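Local coordinates for ABC transporter substrate-binding protein (Staphylococcus aureus subsp. aureus NCTC 8325, PDB 3UN6), which binds zinc and probably serves as the substrate-binding component of an ABC-type import system, though its natural ligand is not established, at residues L223-R226 and G227-D231. Numbering follows the deposited sequence.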
ATOM      1  N   LEU A 223       3.710  -7.069   2.572  1.00 22.51           N
ATOM      2  CA  LEU A 223       3.574  -7.707   3.868  1.00 21.09           C
ATOM      3  C   LEU A 223       4.998  -7.910   4.372  1.00 21.88           C
ATOM      4  O   LEU A 223       5.823  -8.588   3.699  1.00 20.92           O
ATOM      5  CB  LEU A 223       2.895  -9.061   3.758  1.00 21.60           C
ATOM      6  CG  LEU A 223       2.820  -9.898   5.052  1.00 22.89           C
ATOM      7  CD1 LEU A 223       2.014  -9.208   6.101  1.00 18.09           C
ATOM      8  CD2 LEU A 223       2.224 -11.291   4.745  1.00 21.23           C
ATOM      9  N   VAL A 224       5.302  -7.285   5.508  1.00 20.66           N
ATOM     10  CA  VAL A 224       6.584  -7.453   6.157  1.00 21.85           C
ATOM     11  C   VAL A 224       6.368  -8.139   7.502  1.00 22.14           C
ATOM     12  O   VAL A 224       5.318  -7.958   8.142  1.00 21.01           O
ATOM     13  CB  VAL A 224       7.288  -6.130   6.395  1.00 23.88           C
ATOM     14  CG1 VAL A 224       7.483  -5.400   5.065  1.00 21.06           C
ATOM     15  CG2 VAL A 224       6.499  -5.255   7.371  1.00 21.77           C
ATOM     16  N   LEU A 225       7.352  -8.938   7.915  1.00 20.48           N
ATOM     17  CA  LEU A 225       7.310  -9.616   9.191  1.00 21.10           C
ATOM     18  C   LEU A 225       8.555  -9.302   9.924  1.00 23.55           C
ATOM     19  O   LEU A 225       9.621  -9.153   9.305  1.00 23.44           O
ATOM     20  CB  LEU A 225       7.248 -11.137   9.001  1.00 21.87           C
ATOM     21  CG  LEU A 225       6.010 -11.655   8.270  1.00 24.87           C
ATOM     22  CD1 LEU A 225       6.121 -13.150   7.988  1.00 27.49           C
ATOM     23  CD2 LEU A 225       4.748 -11.343   9.055  1.00 25.33           C
ATOM     24  N   ARG A 226       8.440  -9.192  11.249  1.00 25.25           N
ATOM     25  CA  ARG A 226       9.607  -8.991  12.076  1.00 25.68           C
ATOM     26  C   ARG A 226      10.477 -10.245  11.981  1.00 27.69           C
ATOM     27  O   ARG A 226       9.969 -11.358  11.894  1.00 27.75           O
ATOM     28  CB  ARG A 226       9.220  -8.666  13.534  1.00 27.09           C
ATOM     29  CG  ARG A 226       8.718  -7.230  13.751  1.00 24.25           C
ATOM     30  CD  ARG A 226       8.367  -6.944  15.222  1.00 22.38           C
ATOM     31  NE  ARG A 226       9.491  -7.160  16.142  1.00 26.13           N
ATOM     32  CZ  ARG A 226      10.414  -6.252  16.462  1.00 29.62           C
ATOM     33  NH1 ARG A 226      10.392  -5.031  15.947  1.00 27.13           N
ATOM     34  NH2 ARG A 226      11.372  -6.572  17.312  1.00 33.22           N
ATOM     35  N   GLY A 227      11.792 -10.046  11.999  1.00 29.64           N
ATOM     36  CA  GLY A 227      12.771 -11.123  11.849  1.00 30.71           C
ATOM     37  C   GLY A 227      12.652 -12.308  12.783  1.00 32.55           C
ATOM     38  O   GLY A 227      12.939 -13.433  12.379  1.00 33.36           O
ATOM     39  N   GLU A 228      12.233 -12.083  14.025  1.00 33.01           N
ATOM     40  CA  GLU A 228      12.117 -13.190  14.962  1.00 34.60           C
ATOM     41  C   GLU A 228      11.055 -14.216  14.547  1.00 35.10           C
ATOM     42  O   GLU A 228      11.237 -15.419  14.771  1.00 35.63           O
ATOM     43  CB  GLU A 228      11.909 -12.732  16.412  1.00 36.42           C
ATOM     44  CG  GLU A 228      10.594 -12.070  16.766  1.00 37.48           C
ATOM     45  CD  GLU A 228      10.539 -10.580  16.464  1.00 40.12           C
ATOM     46  OE1 GLU A 228      11.471 -10.022  15.822  1.00 42.01           O
ATOM     47  OE2 GLU A 228       9.540  -9.962  16.893  1.00 43.22           O
ATOM     48  N   LEU A 229       9.958 -13.765  13.946  1.00 34.24           N
ATOM     49  CA  LEU A 229       8.944 -14.702  13.477  1.00 34.57           C
ATOM     50  C   LEU A 229       9.541 -15.678  12.497  1.00 35.29           C
ATOM     51  O   LEU A 229       9.266 -16.864  12.563  1.00 34.16           O
ATOM     52  CB  LEU A 229       7.777 -13.998  12.813  1.00 34.74           C
ATOM     53  CG  LEU A 229       6.657 -13.538  13.736  1.00 38.17           C
ATOM     54  CD1 LEU A 229       7.151 -12.519  14.779  1.00 41.14           C
ATOM     55  CD2 LEU A 229       5.512 -12.984  12.864  1.00 39.47           C
ATOM     56  N   LEU A 230      10.373 -15.170  11.592  1.00 36.15           N
ATOM     57  CA  LEU A 230      11.022 -16.011  10.590  1.00 38.77           C
ATOM     58  C   LEU A 230      12.065 -16.919  11.210  1.00 40.76           C
ATOM     59  O   LEU A 230      12.208 -18.074  10.810  1.00 42.25           O
ATOM     60  CB  LEU A 230      11.684 -15.155   9.500  1.00 38.69           C
ATOM     61  CG  LEU A 230      10.745 -14.202   8.762  1.00 38.72           C
ATOM     62  CD1 LEU A 230      11.453 -13.522   7.599  1.00 40.20           C
ATOM     63  CD2 LEU A 230       9.529 -14.955   8.264  1.00 42.55           C
ATOM     64  N   ASP A 231      12.796 -16.396  12.184  1.00 41.87           N
ATOM     65  CA  ASP A 231      13.853 -17.169  12.832  1.00 44.17           C
ATOM     66  C   ASP A 231      13.315 -18.161  13.864  1.00 43.37           C
ATOM     67  O   ASP A 231      13.688 -19.330  13.866  1.00 44.10           O
ATOM     68  CB  ASP A 231      14.851 -16.240  13.544  1.00 45.28           C
ATOM     69  CG  ASP A 231      15.675 -15.385  12.588  1.00 50.07           C
ATOM     70  OD1 ASP A 231      15.367 -15.313  11.376  1.00 55.10           O
ATOM     71  OD2 ASP A 231      16.650 -14.760  13.072  1.00 59.60           O
TER
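R226 and E228, two residues apart, join in a salt bridge at a short strand-to-helix junction, a worked example of how such a junction can set polar groups on one side and leucines on the other. A single N-H carries the bridge: NE of R226 lies 2.9 Å from OE2 of E228, with a nearly straight N-H...O angle of 164°. The carboxylate oxygen receives it on its syn lone pair and sits at the guanidinium edge, in plane, although the two flat groups are turned 64° apart. With CG of E228 set between its backbone N and carbonyl carbon (chi1 69°) and the chain bent again at chi2, the glutamate folds back toward the arginine, and OE1 also rests 3.5 Å from CB of R226. NH1 of R226 has a second partner, the carbonyl O of L82, which further limits rotation of the guanidinium.

This polar pair is partly exposed, whereas L225 and L229 are buried and L230 is partly exposed. L225 CD1 meets L230 CD2 at 3.9 Å, the two side chains crossing at about a right angle; CD2 of L225 stands slightly farther, 4.2 Å, from CD2 of L229. Between the two sides, the O of R226 accepts a weak hydrogen bond from N of L229 (3.2 Å), three residues on, across the start of the turn.

Structural packing away from the zinc site, the junction belongs to a fold of the periplasmic-binding-protein clan. Its strand runs antiparallel between strands 89-93 and 108-110 in a mixed sheet. L225 and L230 continue the apolar packing onto helix 234-250, through F240 and A237 respectively, while L229 reaches I37 of strand 36-41.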